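Local structure of 5'-nucleotidase SURE (Aquifex aeolicus, 2WQK) at residues P97-Y105 against G215-N223. The protein probably removes the phosphate from nucleoside 5'-monophosphates, using one divalent metal cation per subunit. Sequence-based numbering, arbitrary orientation. Where two conformers were deposited one is given.
Sequences PNLGEDITY and GTDYWAVLN. With SO4 (sulfate ion), chain C.
D217 in the first turn of helix 217-222 takes a nearly straight hydrogen bond from G100 N to its OD2 (2.8 Å), met on the syn side of the carboxylate. Its chi1 of 51° folds the carboxylate back over its own backbone, where OD1 takes a bent bond from Y218 N (2.8 Å) while OD2 faces G100 N; OD1 also accepts from G181 N, so the short acid links two loops. A leucine here would probably leave G100 N, and G181 N on the neighbouring loop, without their carboxylate acceptor. L99 does the apolar work: CB lies over one face of the Y218 ring in a CH-pi contact, 3.9 Å from the centroid, CD2 packs on D217 CB (3.6 Å), and CD1 meets V221 CG2 tip to tip. G100 fits because its phi is positive and a CB would strike Y218 OH. That hydroxyl also bonds to K182 O and lies beside a water that donates to D102 OD2 (2.9 Å), while D102 OD1 is salt-bridged to R183. T216 N-caps the helix, OG1 accepting from W219 N. The contact thus docks the helix before strand 225-232 onto the loop between strand 88-94 and helix 107-117 of the SurE alpha/beta fold.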
ATOM      1  N   PRO A  97     -14.393 -17.240  -2.236  1.00 14.99           N
ATOM      2  CA  PRO A  97     -13.798 -18.568  -2.180  1.00 14.43           C
ATOM      3  C   PRO A  97     -12.282 -18.599  -2.111  1.00 13.67           C
ATOM      4  O   PRO A  97     -11.615 -17.622  -2.486  1.00 14.18           O
ATOM      5  CB  PRO A  97     -14.266 -19.228  -3.473  1.00 15.58           C
ATOM      6  CG  PRO A  97     -14.420 -18.076  -4.394  1.00 14.95           C
ATOM      7  CD  PRO A  97     -14.865 -16.878  -3.577  1.00 15.32           C
ATOM      8  N   ASN A  98     -11.764 -19.738  -1.649  1.00 12.25           N
ATOM      9  CA  ASN A  98     -10.338 -20.046  -1.721  1.00 12.43           C
ATOM     10  C   ASN A  98     -10.161 -21.477  -2.207  1.00 11.44           C
ATOM     11  O   ASN A  98     -10.147 -22.441  -1.415  1.00 12.23           O
ATOM     12  CB  ASN A  98      -9.715 -19.807  -0.361  1.00 11.94           C
ATOM     13  CG  ASN A  98      -9.514 -18.330  -0.097  1.00 12.31           C
ATOM     14  OD1 ASN A  98      -8.757 -17.653  -0.820  1.00 14.64           O
ATOM     15  ND2 ASN A  98     -10.207 -17.798   0.924  1.00 12.99           N
ATOM     16  N   LEU A  99     -10.132 -21.604  -3.544  1.00 12.49           N
ATOM     17  CA  LEU A  99     -10.143 -22.865  -4.229  1.00 11.75           C
ATOM     18  C   LEU A  99      -8.894 -23.037  -5.096  1.00 12.82           C
ATOM     19  O   LEU A  99      -8.286 -22.066  -5.575  1.00 14.55           O
ATOM     20  CB  LEU A  99     -11.358 -22.908  -5.175  1.00 13.07           C
ATOM     21  CG  LEU A  99     -12.695 -22.888  -4.455  1.00 12.87           C
ATOM     22  CD1 LEU A  99     -13.825 -22.403  -5.385  1.00 16.36           C
ATOM     23  CD2 LEU A  99     -13.040 -24.246  -3.839  1.00 15.02           C
ATOM     24  N   GLY A 100      -8.571 -24.297  -5.316  1.00 13.06           N
ATOM     25  CA  GLY A 100      -7.587 -24.640  -6.326  1.00 14.57           C
ATOM     26  C   GLY A 100      -6.233 -24.018  -6.072  1.00 16.85           C
ATOM     27  O   GLY A 100      -5.776 -23.860  -4.939  1.00 14.94           O
ATOM     28  N   GLU A 101      -5.615 -23.601  -7.163  1.00 20.01           N
ATOM     29  CA  GLU A 101      -4.261 -23.050  -7.143  0.50 21.05           C
ATOM     30  C   GLU A 101      -4.141 -21.800  -6.327  1.00 21.12           C
ATOM     31  O   GLU A 101      -3.065 -21.452  -5.768  1.00 24.06           O
ATOM     32  CB  GLU A 101      -3.813 -22.704  -8.578  0.50 21.53           C
ATOM     33  CG  GLU A 101      -3.654 -23.899  -9.470  0.50 22.87           C
ATOM     34  CD  GLU A 101      -2.722 -24.954  -8.889  0.50 25.69           C
ATOM     35  OE1 GLU A 101      -2.017 -24.673  -7.892  0.50 27.61           O
ATOM     36  OE2 GLU A 101      -2.695 -26.075  -9.439  0.50 28.89           O
ATOM     37  N   ASP A 102      -5.241 -21.065  -6.233  1.00 20.19           N
ATOM     38  CA  ASP A 102      -5.252 -19.789  -5.522  1.00 21.36           C
ATOM     39  C   ASP A 102      -5.151 -19.870  -3.954  1.00 18.50           C
ATOM     40  O   ASP A 102      -4.965 -18.865  -3.248  1.00 17.81           O
ATOM     41  CB  ASP A 102      -6.400 -18.978  -6.097  1.00 24.26           C
ATOM     42  CG  ASP A 102      -6.172 -18.671  -7.610  1.00 27.89           C
ATOM     43  OD1 ASP A 102      -5.047 -18.215  -7.971  1.00 32.80           O
ATOM     44  OD2 ASP A 102      -7.076 -18.911  -8.435  1.00 34.62           O
ATOM     45  N   ILE A 103      -5.197 -21.085  -3.435  1.00 16.14           N
ATOM     46  CA  ILE A 103      -5.034 -21.316  -1.986  1.00 15.24           C
ATOM     47  C   ILE A 103      -3.703 -20.727  -1.463  1.00 14.80           C
ATOM     48  O   ILE A 103      -3.631 -20.175  -0.370  1.00 14.98           O
ATOM     49  CB  ILE A 103      -5.151 -22.811  -1.705  1.00 16.40           C
ATOM     50  CG1 ILE A 103      -6.595 -23.284  -1.914  1.00 17.20           C
ATOM     51  CG2 ILE A 103      -4.666 -23.214  -0.324  1.00 18.27           C
ATOM     52  CD1 ILE A 103      -6.701 -24.841  -1.996  1.00 20.20           C
ATOM     53  N   THR A 104      -2.635 -20.826  -2.260  1.00 15.41           N
ATOM     54  CA  THR A 104      -1.310 -20.319  -1.892  0.50 15.72           C
ATOM     55  C   THR A 104      -1.273 -18.846  -1.530  1.00 15.79           C
ATOM     56  O   THR A 104      -0.445 -18.409  -0.756  1.00 18.61           O
ATOM     57  CB  THR A 104      -0.333 -20.511  -3.069  0.50 15.84           C
ATOM     58  OG1 THR A 104      -0.220 -21.916  -3.326  0.50 19.45           O
ATOM     59  CG2 THR A 104       1.006 -19.923  -2.735  0.50 16.60           C
ATOM     60  N   TYR A 105      -2.167 -18.066  -2.137  1.00 14.05           N
ATOM     61  CA  TYR A 105      -2.191 -16.633  -1.972  1.00 13.83           C
ATOM     62  C   TYR A 105      -3.200 -16.145  -0.918  1.00 13.41           C
ATOM     63  O   TYR A 105      -3.353 -14.941  -0.676  1.00 15.36           O
ATOM     64  CB  TYR A 105      -2.538 -15.981  -3.315  1.00 13.47           C
ATOM     65  CG  TYR A 105      -1.541 -16.312  -4.419  1.00 12.32           C
ATOM     66  CD1 TYR A 105      -0.249 -15.870  -4.351  1.00 11.96           C
ATOM     67  CD2 TYR A 105      -1.917 -17.069  -5.504  1.00 15.64           C
ATOM     68  CE1 TYR A 105       0.656 -16.154  -5.376  1.00 12.33           C
ATOM     69  CE2 TYR A 105      -1.021 -17.364  -6.539  1.00 15.07           C
ATOM     70  CZ  TYR A 105       0.276 -16.913  -6.451  1.00 12.60           C
ATOM     71  OH  TYR A 105       1.178 -17.188  -7.468  1.00 14.00           O
ATOM     72  N   GLY A 215     -14.572 -34.624  -7.938  1.00 19.99           N
ATOM     73  CA  GLY A 215     -13.527 -34.956  -6.952  1.00 18.11           C
ATOM     74  C   GLY A 215     -12.776 -33.718  -6.486  1.00 16.65           C
ATOM     75  O   GLY A 215     -12.158 -33.747  -5.427  1.00 14.68           O
ATOM     76  N   THR A 216     -12.838 -32.638  -7.260  1.00 14.53           N
ATOM     77  CA  THR A 216     -12.171 -31.391  -6.898  1.00 14.61           C
ATOM     78  C   THR A 216     -13.021 -30.472  -6.002  1.00 13.98           C
ATOM     79  O   THR A 216     -14.271 -30.560  -5.968  1.00 14.23           O
ATOM     80  CB  THR A 216     -11.748 -30.578  -8.122  1.00 14.36           C
ATOM     81  OG1 THR A 216     -12.908 -30.110  -8.844  1.00 15.64           O
ATOM     82  CG2 THR A 216     -10.796 -31.366  -9.024  1.00 15.49           C
ATOM     83  N   ASP A 217     -12.343 -29.554  -5.325  1.00 12.71           N
ATOM     84  CA  ASP A 217     -13.009 -28.511  -4.555  1.00 13.18           C
ATOM     85  C   ASP A 217     -13.979 -27.688  -5.412  1.00 13.48           C
ATOM     86  O   ASP A 217     -15.136 -27.456  -5.030  1.00 14.04           O
ATOM     87  CB  ASP A 217     -11.975 -27.634  -3.796  1.00 12.87           C
ATOM     88  CG  ASP A 217     -10.818 -27.067  -4.664  1.00 13.14           C
ATOM     89  OD1 ASP A 217     -10.775 -27.279  -5.902  1.00 13.00           O
ATOM     90  OD2 ASP A 217      -9.987 -26.347  -4.015  1.00 13.16           O
ATOM     91  N   TYR A 218     -13.525 -27.281  -6.586  1.00 14.27           N
ATOM     92  CA  TYR A 218     -14.376 -26.488  -7.487  1.00 15.85           C
ATOM     93  C   TYR A 218     -15.648 -27.249  -7.831  1.00 15.54           C
ATOM     94  O   TYR A 218     -16.761 -26.696  -7.767  1.00 16.81           O
ATOM     95  CB  TYR A 218     -13.662 -26.203  -8.803  1.00 17.11           C
ATOM     96  CG  TYR A 218     -12.552 -25.217  -8.773  1.00 20.57           C
ATOM     97  CD1 TYR A 218     -12.805 -23.865  -8.768  1.00 23.79           C
ATOM     98  CD2 TYR A 218     -11.232 -25.649  -8.818  1.00 23.12           C
ATOM     99  CE1 TYR A 218     -11.747 -22.931  -8.785  1.00 24.86           C
ATOM    100  CE2 TYR A 218     -10.216 -24.754  -8.830  1.00 24.22           C
ATOM    101  CZ  TYR A 218     -10.476 -23.397  -8.841  1.00 23.56           C
ATOM    102  OH  TYR A 218      -9.394 -22.553  -8.832  1.00 26.69           O
ATOM    103  N   TRP A 219     -15.506 -28.513  -8.220  1.00 15.00           N
ATOM    104  CA  TRP A 219     -16.718 -29.269  -8.653  1.00 15.53           C
ATOM    105  C   TRP A 219     -17.720 -29.345  -7.520  1.00 15.33           C
ATOM    106  O   TRP A 219     -18.932 -29.164  -7.725  1.00 16.98           O
ATOM    107  CB  TRP A 219     -16.353 -30.680  -9.143  1.00 16.85           C
ATOM    108  CG  TRP A 219     -17.509 -31.451  -9.718  1.00 18.82           C
ATOM    109  CD1 TRP A 219     -17.811 -31.591 -11.048  1.00 20.59           C
ATOM    110  CD2 TRP A 219     -18.520 -32.171  -8.993  1.00 20.47           C
ATOM    111  NE1 TRP A 219     -18.957 -32.341 -11.173  1.00 21.58           N
ATOM    112  CE2 TRP A 219     -19.398 -32.728  -9.942  1.00 21.61           C
ATOM    113  CE3 TRP A 219     -18.759 -32.418  -7.639  1.00 20.98           C
ATOM    114  CZ2 TRP A 219     -20.517 -33.458  -9.575  1.00 21.22           C
ATOM    115  CZ3 TRP A 219     -19.880 -33.173  -7.277  1.00 20.90           C
ATOM    116  CH2 TRP A 219     -20.728 -33.689  -8.241  1.00 21.53           C
ATOM    117  N   ALA A 220     -17.246 -29.592  -6.298  1.00 15.48           N
ATOM    118  CA  ALA A 220     -18.154 -29.777  -5.157  1.00 13.96           C
ATOM    119  C   ALA A 220     -18.990 -28.517  -4.984  1.00 14.66           C
ATOM    120  O   ALA A 220     -20.236 -28.593  -4.937  1.00 16.00           O
ATOM    121  CB  ALA A 220     -17.340 -30.094  -3.871  1.00 14.64           C
ATOM    122  N   VAL A 221     -18.356 -27.352  -4.883  1.00 14.54           N
ATOM    123  CA  VAL A 221     -19.102 -26.118  -4.600  1.00 15.39           C
ATOM    124  C   VAL A 221     -19.974 -25.688  -5.785  1.00 15.88           C
ATOM    125  O   VAL A 221     -21.077 -25.162  -5.568  1.00 16.78           O
ATOM    126  CB  VAL A 221     -18.196 -24.976  -4.097  1.00 15.60           C
ATOM    127  CG1 VAL A 221     -17.607 -25.364  -2.733  1.00 16.68           C
ATOM    128  CG2 VAL A 221     -17.111 -24.623  -5.105  1.00 16.67           C
ATOM    129  N   LEU A 222     -19.497 -25.907  -7.007  1.00 16.62           N
ATOM    130  CA  LEU A 222     -20.281 -25.585  -8.216  1.00 18.13           C
ATOM    131  C   LEU A 222     -21.581 -26.387  -8.255  1.00 19.08           C
ATOM    132  O   LEU A 222     -22.584 -25.957  -8.883  1.00 20.24           O
ATOM    133  CB  LEU A 222     -19.457 -25.834  -9.489  1.00 18.53           C
ATOM    134  CG  LEU A 222     -18.467 -24.720  -9.858  1.00 19.77           C
ATOM    135  CD1 LEU A 222     -17.373 -25.215 -10.861  1.00 20.07           C
ATOM    136  CD2 LEU A 222     -19.217 -23.446 -10.396  1.00 21.72           C
ATOM    137  N   ASN A 223     -21.558 -27.568  -7.643  1.00 19.04           N
ATOM    138  CA  ASN A 223     -22.706 -28.469  -7.616  1.00 19.11           C
ATOM    139  C   ASN A 223     -23.472 -28.487  -6.298  1.00 19.30           C
ATOM    140  O   ASN A 223     -24.299 -29.381  -6.069  1.00 21.17           O
ATOM    141  CB  ASN A 223     -22.261 -29.863  -8.026  1.00 19.29           C
ATOM    142  CG  ASN A 223     -21.949 -29.942  -9.535  1.00 21.39           C
ATOM    143  OD1 ASN A 223     -22.887 -30.116 -10.354  1.00 23.94           O
ATOM    144  ND2 ASN A 223     -20.669 -29.782  -9.928  1.00 21.62           N
TER
HETATM  145  S   SO4 C 252      -8.292 -14.033   1.404  1.00 15.81           S
HETATM  146  O1  SO4 C 252      -9.316 -13.729   0.405  1.00 19.01           O
HETATM  147  O2  SO4 C 252      -8.521 -13.110   2.561  1.00 17.97           O
HETATM  148  O3  SO4 C 252      -8.436 -15.355   1.897  1.00 12.87           O
HETATM  149  O4  SO4 C 252      -6.909 -13.818   0.872  1.00 16.67           O
HETATM  150  O   HOH W   1      -9.609 -20.262  -8.086  1.00 42.12           O